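Local coordinates for protein eukaryotic initiation factor 4F subunit p150 (Saccharomyces cerevisiae, PDB 2VSO) that serves in the cap-binding eIF4F complex as an initial point of assembly for the translation apparatus; this piece is its middle, eIF4A-binding MIF4G domain, at residues C[182-187]-C[225-230]; C[102-107]-C[124-129]; C[81-86]-C[131-136]. All blocks are in the same frame, centred on the assembly; numbering follows the deposited sequence.

Contact 1. Residues C[182-187]-C[225-230]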
loop_
_atom_site.group_PDB
_atom_site.type_symbol
_atom_site.label_atom_id
_atom_site.label_comp_id
_atom_site.label_asym_id
_atom_site.label_seq_id
_atom_site.Cartn_x
_atom_site.Cartn_y
_atom_site.Cartn_z
ATOM N N PHE C 182 -12.384 -10.686 -12.692
ATOM C CA PHE C 182 -11.161 -11.120 -13.353
ATOM C C PHE C 182 -11.261 -12.475 -14.068
ATOM O O PHE C 182 -10.498 -12.751 -14.982
ATOM C CB PHE C 182 -10.008 -11.130 -12.353
ATOM C CG PHE C 182 -9.486 -9.756 -12.021
ATOM C CD1 PHE C 182 -9.227 -9.392 -10.709
ATOM C CD2 PHE C 182 -9.259 -8.824 -13.027
ATOM C CE1 PHE C 182 -8.746 -8.125 -10.404
ATOM C CE2 PHE C 182 -8.768 -7.546 -12.734
ATOM C CZ PHE C 182 -8.514 -7.194 -11.423
ATOM N N LEU C 183 -12.200 -13.314 -13.653
ATOM C CA LEU C 183 -12.444 -14.577 -14.327
ATOM C C LEU C 183 -13.291 -14.332 -15.568
ATOM O O LEU C 183 -13.031 -14.869 -16.635
ATOM C CB LEU C 183 -13.183 -15.526 -13.385
ATOM C CG LEU C 183 -12.478 -15.878 -12.080
ATOM C CD1 LEU C 183 -13.418 -16.591 -11.138
ATOM C CD2 LEU C 183 -11.229 -16.691 -12.339
ATOM N N TYR C 184 -14.323 -13.519 -15.402
ATOM C CA TYR C 184 -15.193 -13.146 -16.498
ATOM C C TYR C 184 -14.378 -12.537 -17.629
ATOM O O TYR C 184 -14.595 -12.847 -18.794
ATOM C CB TYR C 184 -16.256 -12.157 -16.000
ATOM C CG TYR C 184 -17.122 -11.548 -17.084
ATOM C CD1 TYR C 184 -16.962 -10.209 -17.457
ATOM C CD2 TYR C 184 -18.102 -12.299 -17.732
ATOM C CE1 TYR C 184 -17.754 -9.626 -18.453
ATOM C CE2 TYR C 184 -18.898 -11.729 -18.731
ATOM C CZ TYR C 184 -18.711 -10.392 -19.091
ATOM O OH TYR C 184 -19.486 -9.821 -20.066
ATOM N N ARG C 185 -13.423 -11.687 -17.268
ATOM C CA ARG C 185 -12.628 -10.962 -18.248
ATOM C C ARG C 185 -11.733 -11.863 -19.102
ATOM O O ARG C 185 -11.418 -11.536 -20.242
ATOM C CB ARG C 185 -11.787 -9.907 -17.553
ATOM C CG ARG C 185 -11.204 -8.891 -18.495
ATOM C CD ARG C 185 -9.726 -8.747 -18.280
ATOM N NE ARG C 185 -9.377 -7.689 -17.348
ATOM C CZ ARG C 185 -8.178 -7.574 -16.782
ATOM N NH1 ARG C 185 -7.231 -8.470 -17.041
ATOM N NH2 ARG C 185 -7.927 -6.572 -15.948
ATOM N N LEU C 186 -11.312 -12.991 -18.543
ATOM C CA LEU C 186 -10.547 -13.979 -19.296
ATOM C C LEU C 186 -11.470 -15.006 -19.942
ATOM O O LEU C 186 -11.003 -15.995 -20.489
ATOM C CB LEU C 186 -9.564 -14.709 -18.389
ATOM C CG LEU C 186 -8.529 -13.932 -17.583
ATOM C CD1 LEU C 186 -7.910 -14.859 -16.565
ATOM C CD2 LEU C 186 -7.459 -13.355 -18.471
ATOM N N ASN C 187 -12.778 -14.771 -19.867
ATOM C CA ASN C 187 -13.768 -15.683 -20.435
ATOM C C ASN C 187 -13.721 -17.069 -19.774
ATOM O O ASN C 187 -13.871 -18.103 -20.435
ATOM C CB ASN C 187 -13.612 -15.782 -21.958
ATOM C CG ASN C 187 -13.680 -14.424 -22.639
ATOM O OD1 ASN C 187 -14.652 -13.688 -22.479
ATOM N ND2 ASN C 187 -12.643 -14.086 -23.405
ATOM N N GLY C 225 -16.793 -3.589 -17.394
ATOM C CA GLY C 225 -17.923 -2.812 -17.887
ATOM C C GLY C 225 -18.094 -2.786 -19.400
ATOM O O GLY C 225 -19.197 -2.958 -19.898
ATOM N N GLU C 226 -17.008 -2.560 -20.135
ATOM C CA GLU C 226 -17.074 -2.561 -21.590
ATOM C C GLU C 226 -17.516 -3.912 -22.129
ATOM O O GLU C 226 -18.478 -3.997 -22.873
ATOM C CB GLU C 226 -15.733 -2.175 -22.216
ATOM C CG GLU C 226 -15.834 -2.011 -23.736
ATOM C CD GLU C 226 -14.567 -1.463 -24.387
ATOM O OE1 GLU C 226 -13.602 -1.127 -23.667
ATOM O OE2 GLU C 226 -14.539 -1.365 -25.633
ATOM N N GLN C 227 -16.793 -4.961 -21.747
ATOM C CA GLN C 227 -17.083 -6.315 -22.190
ATOM C C GLN C 227 -18.517 -6.741 -21.879
ATOM O O GLN C 227 -19.192 -7.327 -22.720
ATOM C CB GLN C 227 -16.087 -7.282 -21.564
ATOM C CG GLN C 227 -16.506 -8.717 -21.596
ATOM C CD GLN C 227 -15.516 -9.613 -20.901
ATOM O OE1 GLN C 227 -14.568 -9.144 -20.270
ATOM N NE2 GLN C 227 -15.731 -10.916 -21.009
ATOM N N PHE C 228 -18.979 -6.414 -20.677
ATOM C CA PHE C 228 -20.335 -6.737 -20.235
ATOM C C PHE C 228 -21.408 -6.035 -21.042
ATOM O O PHE C 228 -22.556 -6.466 -21.069
ATOM C CB PHE C 228 -20.517 -6.367 -18.766
ATOM C CG PHE C 228 -21.790 -6.880 -18.169
ATOM C CD1 PHE C 228 -22.022 -8.248 -18.061
ATOM C CD2 PHE C 228 -22.747 -6.004 -17.701
ATOM C CE1 PHE C 228 -23.194 -8.729 -17.503
ATOM C CE2 PHE C 228 -23.928 -6.472 -17.140
ATOM C CZ PHE C 228 -24.153 -7.837 -17.039
ATOM N N GLU C 229 -21.031 -4.935 -21.678
ATOM C CA GLU C 229 -21.966 -4.143 -22.454
ATOM C C GLU C 229 -22.811 -5.051 -23.332
ATOM O O GLU C 229 -24.027 -4.895 -23.423
ATOM C CB GLU C 229 -21.212 -3.139 -23.321
ATOM C CG GLU C 229 -22.015 -1.911 -23.656
ATOM C CD GLU C 229 -22.390 -1.140 -22.422
ATOM O OE1 GLU C 229 -21.472 -0.661 -21.739
ATOM O OE2 GLU C 229 -23.595 -1.013 -22.135
ATOM N N THR C 230 -22.154 -6.020 -23.954
ATOM C CA THR C 230 -22.804 -6.899 -24.906
ATOM C C THR C 230 -22.787 -8.352 -24.435
ATOM O O THR C 230 -21.852 -9.088 -24.730
ATOM C CB THR C 230 -22.092 -6.814 -26.252
ATOM O OG1 THR C 230 -20.705 -7.118 -26.069
ATOM C CG2 THR C 230 -22.213 -5.413 -26.814
#
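With CG anti to the backbone N in both Tyr184 (chi1 172°) and Gln227 (chi1 162°), the two side chains reach for each other from opposite directions, and the extended Gln227 chain lays its terminal amide over one face of the Tyr184 ring. Ring and amide planes are 18° apart, a stack in which Gln227 CD comes to 3.3 Å from Tyr184 CE1. From there Gln227 NE2 donates a hydrogen bond of 3.2 Å to Tyr184 O, approaching from above the carbonyl plane. The same oxygen accepts Asn187 N from the opposite face of that plane, within the Schellman motif that ends the helix with Asn187 at positive phi. The amide of Gln227 thus gives Tyr184 O a second donor, while Gln227 OE1 rests 3.3 Å from Arg185 CA. Farther out, Tyr184 OH sits at the edge of the Phe228 ring, 3.6 Å from Phe228 CD1, and is hydrogen-bonded to Asp231 just beyond. The contact joins the C-terminal ends of helices 163-185 and 211-228. Phe228 meets the rings of Phe195 and Phe198 and touches Leu245 and Leu246 of helix 242-257, whereas Leu183 turns to Ala97 of helix 93-106.

Contact 2. Residues C[102-107]-C[124-129]; sequences KVVKEL and LVLHYL
Val104 and Val125 meet where helix 102-106 and helix 124-129 run nearly antiparallel, their axes 154° apart in direction and 9.1 Å apart at closest approach, with the two CA atoms only 5.4 Å from each other. Val125 points toward the other helix and divides its two methyls between neighbours. Its CG1, anti to the backbone N (chi1 -175°), meets Val104 CG2 at 3.3 Å and also faces CG1 of Val103, whose side chain crosses that of Val125 at about a right angle. Its CG2, anti to the carbonyl carbon, turns to the end of the first helix and touches Leu107 CD2 at 3.4 Å. Leu107 is the first residue to leave helical geometry, and it closes the interface at this end by bringing its branch in beside the valine. Val104 divides its methyls in the same way: CG2 serves Val125 and comes to 4.1 Å from Leu129 CD1, while CG1 lies 4.1 Å from Leu126 CG, the leucine and valine side chains crossing nearly at right angles. An alanine in place of Val125 would lack both methyls and would probably leave Val104 CG2 and Leu107 CD2 without their nearest partners, opening a gap between the helices. Leu107 also touches Leu75, and Leu129 touches Phe83, both residues of helix 73-88, so the seam carries on into a third helix. Every side-chain approach across the pair is between aliphatic groups, with branched methyls fitted against one another; cohesion between these helices therefore rests on shape and exclusion of water rather than on directional bonds.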
loop_
_atom_site.group_PDB
_atom_site.type_symbol
_atom_site.label_atom_id
_atom_site.label_comp_id
_atom_site.label_asym_id
_atom_site.label_seq_id
_atom_site.Cartn_x
_atom_site.Cartn_y
_atom_site.Cartn_z
ATOM N N LYS C 102 -4.772 -21.025 -16.460
ATOM C CA LYS C 102 -3.730 -22.005 -16.763
ATOM C C LYS C 102 -4.202 -23.442 -16.518
ATOM O O LYS C 102 -3.808 -24.374 -17.213
ATOM C CB LYS C 102 -2.458 -21.759 -15.956
ATOM C CG LYS C 102 -1.246 -22.415 -16.619
ATOM C CD LYS C 102 -0.089 -22.706 -15.678
ATOM C CE LYS C 102 1.015 -23.438 -16.452
ATOM N NZ LYS C 102 2.349 -23.540 -15.782
ATOM N N VAL C 103 -5.036 -23.610 -15.501
ATOM C CA VAL C 103 -5.546 -24.908 -15.148
ATOM C C VAL C 103 -6.579 -25.369 -16.173
ATOM O O VAL C 103 -6.606 -26.535 -16.553
ATOM C CB VAL C 103 -6.138 -24.885 -13.738
ATOM C CG1 VAL C 103 -6.730 -26.257 -13.384
ATOM C CG2 VAL C 103 -5.058 -24.488 -12.745
ATOM N N VAL C 104 -7.417 -24.444 -16.624
ATOM C CA VAL C 104 -8.411 -24.733 -17.642
ATOM C C VAL C 104 -7.755 -25.123 -18.952
ATOM O O VAL C 104 -8.216 -26.033 -19.634
ATOM C CB VAL C 104 -9.314 -23.522 -17.901
ATOM C CG1 VAL C 104 -10.023 -23.661 -19.235
ATOM C CG2 VAL C 104 -10.314 -23.363 -16.776
ATOM N N LYS C 105 -6.673 -24.437 -19.293
ATOM C CA LYS C 105 -6.017 -24.612 -20.582
ATOM C C LYS C 105 -5.157 -25.866 -20.608
ATOM O O LYS C 105 -5.125 -26.584 -21.606
ATOM C CB LYS C 105 -5.159 -23.382 -20.909
ATOM C CG LYS C 105 -4.654 -23.312 -22.346
ATOM C CD LYS C 105 -3.959 -21.980 -22.618
ATOM C CE LYS C 105 -3.814 -21.707 -24.111
ATOM N NZ LYS C 105 -3.301 -20.332 -24.381
ATOM N N GLU C 106 -4.473 -26.132 -19.499
ATOM C CA GLU C 106 -3.431 -27.148 -19.471
ATOM C C GLU C 106 -3.790 -28.397 -18.660
ATOM O O GLU C 106 -2.961 -29.288 -18.471
ATOM C CB GLU C 106 -2.116 -26.532 -18.982
ATOM C CG GLU C 106 -1.764 -25.224 -19.700
ATOM C CD GLU C 106 -0.325 -24.807 -19.507
ATOM O OE1 GLU C 106 0.428 -25.555 -18.846
ATOM O OE2 GLU C 106 0.056 -23.731 -20.018
ATOM N N LEU C 107 -5.025 -28.473 -18.188
ATOM C CA LEU C 107 -5.448 -29.667 -17.482
ATOM C C LEU C 107 -5.326 -30.857 -18.410
ATOM O O LEU C 107 -5.564 -30.745 -19.613
ATOM C CB LEU C 107 -6.889 -29.557 -16.995
ATOM C CG LEU C 107 -7.287 -30.686 -16.040
ATOM C CD1 LEU C 107 -6.624 -30.477 -14.694
ATOM C CD2 LEU C 107 -8.802 -30.812 -15.885
ATOM N N LEU C 124 -14.452 -29.197 -18.204
ATOM C CA LEU C 124 -14.666 -29.685 -16.849
ATOM C C LEU C 124 -14.295 -28.624 -15.824
ATOM O O LEU C 124 -15.070 -28.337 -14.912
ATOM C CB LEU C 124 -13.843 -30.950 -16.598
ATOM C CG LEU C 124 -14.046 -31.634 -15.241
ATOM C CD1 LEU C 124 -15.520 -31.853 -14.969
ATOM C CD2 LEU C 124 -13.274 -32.951 -15.149
ATOM N N VAL C 125 -13.105 -28.044 -15.980
ATOM C CA VAL C 125 -12.621 -27.031 -15.063
ATOM C C VAL C 125 -13.495 -25.785 -15.121
ATOM O O VAL C 125 -13.730 -25.138 -14.101
ATOM C CB VAL C 125 -11.199 -26.623 -15.406
ATOM C CG1 VAL C 125 -10.644 -25.650 -14.352
ATOM C CG2 VAL C 125 -10.332 -27.835 -15.545
ATOM N N LEU C 126 -13.964 -25.447 -16.321
ATOM C CA LEU C 126 -14.819 -24.282 -16.519
ATOM C C LEU C 126 -16.075 -24.433 -15.689
ATOM O O LEU C 126 -16.505 -23.495 -15.012
ATOM C CB LEU C 126 -15.184 -24.132 -17.990
ATOM C CG LEU C 126 -14.096 -23.500 -18.844
ATOM C CD1 LEU C 126 -14.369 -23.733 -20.324
ATOM C CD2 LEU C 126 -13.960 -22.005 -18.514
ATOM N N HIS C 127 -16.662 -25.628 -15.741
ATOM C CA HIS C 127 -17.830 -25.920 -14.934
ATOM C C HIS C 127 -17.507 -25.900 -13.443
ATOM O O HIS C 127 -18.321 -25.458 -12.635
ATOM C CB HIS C 127 -18.458 -27.255 -15.302
ATOM C CG HIS C 127 -19.506 -27.689 -14.327
ATOM N ND1 HIS C 127 -19.241 -28.560 -13.296
ATOM C CD2 HIS C 127 -20.798 -27.312 -14.187
ATOM C CE1 HIS C 127 -20.335 -28.723 -12.571
ATOM N NE2 HIS C 127 -21.293 -27.983 -13.094
ATOM N N TYR C 128 -16.323 -26.382 -13.080
ATOM C CA TYR C 128 -15.854 -26.284 -11.701
ATOM C C TYR C 128 -15.792 -24.825 -11.197
ATOM O O TYR C 128 -16.252 -24.518 -10.088
ATOM C CB TYR C 128 -14.487 -26.943 -11.559
ATOM C CG TYR C 128 -14.520 -28.428 -11.345
ATOM C CD1 TYR C 128 -15.431 -29.231 -12.022
ATOM C CD2 TYR C 128 -13.634 -29.036 -10.475
ATOM C CE1 TYR C 128 -15.463 -30.604 -11.827
ATOM C CE2 TYR C 128 -13.655 -30.407 -10.275
ATOM C CZ TYR C 128 -14.573 -31.185 -10.954
ATOM O OH TYR C 128 -14.595 -32.546 -10.757
ATOM N N LEU C 129 -15.225 -23.929 -12.007
ATOM C CA LEU C 129 -15.143 -22.516 -11.632
ATOM C C LEU C 129 -16.524 -21.936 -11.313
ATOM O O LEU C 129 -16.733 -21.346 -10.253
ATOM C CB LEU C 129 -14.474 -21.685 -12.734
ATOM C CG LEU C 129 -13.027 -22.015 -13.087
ATOM C CD1 LEU C 129 -12.529 -21.102 -14.191
ATOM C CD2 LEU C 129 -12.139 -21.917 -11.875
#

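Contact 3. Residues C[81-86]-C[131-136]; sequences QIFLKA and ARCHAE
The ring of Phe83 takes Arg132 CG over one face and Cys133 SG at its edge, two neighbouring residues of helix 131-136 meeting it from different sides. The arginine methylene makes a CH-pi contact, 3.8 Å from the ring centroid and only 14° off the normal; its nearest ring atom is Phe83 CG. The sulfur lies near the ring plane, in a sulfur-aromatic contact with Cys133 SG 3.4 Å from Phe83 CE1. Phe83 also meets the ring of Phe179 edge-to-face and packs on Leu176, both of helix 163-185, so a third helix helps to fix the orientation of the aromatic group.

Arg132 sets its CG over the ring because its chain starts anti to the backbone N (chi1 174°). Bends farther out, at chi2 and chi3, then carry the guanidinium away from the ring, to a salt bridge of 3.4 Å between Arg132 NH1 and Glu136 OE2 one turn along the same helix. Glu136 OE1 pairs in addition with Lys139, so its carboxylate has two basic partners, which would probably stabilise its ionised form. Glu136 OE2 also comes within 4.0 Å of Leu84 CD2, and the two side chains cross at about a right angle at the outer margin of the contact.

The helix segments cross at -52° with their axes 10.9 Å apart, a spacing wide enough for a phenylalanine to be inserted between them. Such packing between helices that are not consecutive in the chain is in keeping with the all-helical, HEAT-like MIF4G fold, where paired helices build a layered solenoid.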
loop_
_atom_site.group_PDB
_atom_site.type_symbol
_atom_site.label_atom_id
_atom_site.label_comp_id
_atom_site.label_asym_id
_atom_site.label_seq_id
_atom_site.Cartn_x
_atom_site.Cartn_y
_atom_site.Cartn_z
ATOM N N GLN C 81 -9.549 -23.841 -3.125
ATOM C CA GLN C 81 -8.493 -23.187 -2.378
ATOM C C GLN C 81 -7.985 -21.938 -3.086
ATOM O O GLN C 81 -7.533 -20.995 -2.437
ATOM C CB GLN C 81 -7.333 -24.148 -2.154
ATOM C CG GLN C 81 -7.500 -25.056 -0.974
ATOM C CD GLN C 81 -6.266 -25.904 -0.748
ATOM O OE1 GLN C 81 -5.200 -25.390 -0.404
ATOM N NE2 GLN C 81 -6.402 -27.212 -0.938
ATOM N N ILE C 82 -8.041 -21.943 -4.415
ATOM C CA ILE C 82 -7.626 -20.786 -5.191
ATOM C C ILE C 82 -8.618 -19.665 -4.964
ATOM O O ILE C 82 -8.234 -18.501 -4.879
ATOM C CB ILE C 82 -7.528 -21.079 -6.698
ATOM C CG1 ILE C 82 -6.417 -22.090 -6.970
ATOM C CG2 ILE C 82 -7.243 -19.795 -7.457
ATOM C CD1 ILE C 82 -6.284 -22.473 -8.421
ATOM N N PHE C 83 -9.892 -20.022 -4.851
ATOM C CA PHE C 83 -10.929 -19.039 -4.541
ATOM C C PHE C 83 -10.771 -18.463 -3.143
ATOM O O PHE C 83 -10.886 -17.254 -2.945
ATOM C CB PHE C 83 -12.328 -19.623 -4.696
ATOM C CG PHE C 83 -12.897 -19.478 -6.071
ATOM C CD1 PHE C 83 -14.011 -18.686 -6.294
ATOM C CD2 PHE C 83 -12.323 -20.133 -7.149
ATOM C CE1 PHE C 83 -14.552 -18.563 -7.567
ATOM C CE2 PHE C 83 -12.852 -19.997 -8.426
ATOM C CZ PHE C 83 -13.964 -19.208 -8.633
ATOM N N LEU C 84 -10.515 -19.326 -2.169
ATOM C CA LEU C 84 -10.306 -18.854 -0.807
ATOM C C LEU C 84 -9.115 -17.881 -0.759
ATOM O O LEU C 84 -9.186 -16.842 -0.106
ATOM C CB LEU C 84 -10.121 -20.035 0.151
ATOM C CG LEU C 84 -11.334 -20.972 0.275
ATOM C CD1 LEU C 84 -11.014 -22.182 1.122
ATOM C CD2 LEU C 84 -12.536 -20.256 0.842
ATOM N N LYS C 85 -8.036 -18.214 -1.464
ATOM C CA LYS C 85 -6.875 -17.338 -1.574
ATOM C C LYS C 85 -7.235 -16.039 -2.279
ATOM O O LYS C 85 -6.926 -14.960 -1.791
ATOM C CB LYS C 85 -5.738 -18.013 -2.344
ATOM C CG LYS C 85 -4.446 -18.213 -1.539
ATOM C CD LYS C 85 -3.761 -16.886 -1.271
ATOM C CE LYS C 85 -2.922 -16.909 -0.012
ATOM N NZ LYS C 85 -1.506 -17.280 -0.259
ATOM N N ALA C 86 -7.888 -16.149 -3.428
ATOM C CA ALA C 86 -8.214 -14.977 -4.228
ATOM C C ALA C 86 -9.087 -13.987 -3.459
ATOM O O ALA C 86 -8.899 -12.776 -3.563
ATOM C CB ALA C 86 -8.885 -15.394 -5.543
ATOM N N ALA C 131 -19.413 -23.497 -10.598
ATOM C CA ALA C 131 -20.013 -24.185 -9.450
ATOM C C ALA C 131 -19.461 -23.649 -8.145
ATOM O O ALA C 131 -20.177 -23.544 -7.147
ATOM C CB ALA C 131 -19.784 -25.719 -9.537
ATOM N N ARG C 132 -18.179 -23.310 -8.158
ATOM C CA ARG C 132 -17.532 -22.771 -6.972
ATOM C C ARG C 132 -17.833 -21.288 -6.706
ATOM O O ARG C 132 -17.737 -20.857 -5.558
ATOM C CB ARG C 132 -16.024 -23.032 -7.020
ATOM C CG ARG C 132 -15.245 -22.389 -5.909
ATOM C CD ARG C 132 -15.721 -22.867 -4.572
ATOM N NE ARG C 132 -15.545 -24.303 -4.420
ATOM C CZ ARG C 132 -16.111 -25.012 -3.451
ATOM N NH1 ARG C 132 -16.885 -24.405 -2.565
ATOM N NH2 ARG C 132 -15.914 -26.321 -3.373
ATOM N N CYS C 133 -18.200 -20.506 -7.725
ATOM C CA CYS C 133 -18.549 -19.097 -7.436
ATOM C C CYS C 133 -19.917 -19.110 -6.803
ATOM O O CYS C 133 -20.174 -18.395 -5.841
ATOM C CB CYS C 133 -18.588 -18.176 -8.674
ATOM S SG CYS C 133 -17.128 -18.159 -9.716
ATOM N N HIS C 134 -20.790 -19.937 -7.370
ATOM C CA HIS C 134 -22.146 -20.123 -6.866
ATOM C C HIS C 134 -22.124 -20.546 -5.414
ATOM O O HIS C 134 -22.864 -20.018 -4.587
ATOM C CB HIS C 134 -22.871 -21.176 -7.683
ATOM C CG HIS C 134 -23.465 -20.658 -8.957
ATOM N ND1 HIS C 134 -24.324 -19.579 -8.991
ATOM C CD2 HIS C 134 -23.349 -21.085 -10.231
ATOM C CE1 HIS C 134 -24.699 -19.359 -10.238
ATOM N NE2 HIS C 134 -24.126 -20.264 -11.012
ATOM N N ALA C 135 -21.261 -21.495 -5.098
ATOM C CA ALA C 135 -21.126 -21.926 -3.715
ATOM C C ALA C 135 -20.693 -20.762 -2.830
ATOM O O ALA C 135 -21.360 -20.432 -1.850
ATOM C CB ALA C 135 -20.146 -23.089 -3.603
ATOM N N GLU C 136 -19.578 -20.134 -3.186
ATOM C CA GLU C 136 -19.047 -19.046 -2.378
ATOM C C GLU C 136 -19.999 -17.848 -2.377
ATOM O O GLU C 136 -20.121 -17.144 -1.378
ATOM C CB GLU C 136 -17.642 -18.650 -2.852
ATOM C CG GLU C 136 -16.664 -19.828 -2.992
ATOM C CD GLU C 136 -16.373 -20.542 -1.673
ATOM O OE1 GLU C 136 -17.017 -20.221 -0.659
ATOM O OE2 GLU C 136 -15.492 -21.425 -1.647
#

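How the contacts relate
Contacts 2 and 3 share helix 122-139, which meets helix 93-106 through residues 124-129 and helix 73-88 through residues 131-136; their centres are 13 Å apart, and Leu129 O packs 3.9 Å from Phe83 CZ. Contact 1 lies farther along the chain, its centre about 18 Å from those of both others. Its segment 182-187 still reaches contact 3, through Leu183 CD1, 3.7 Å from Phe83 CZ, whereas contacts 1 and 2 do not touch. Phe83 therefore touches segments of both other contacts. Within the MIF4G domain, contact 2 falls within the chain span of contact 3, and contact 1 comes after both.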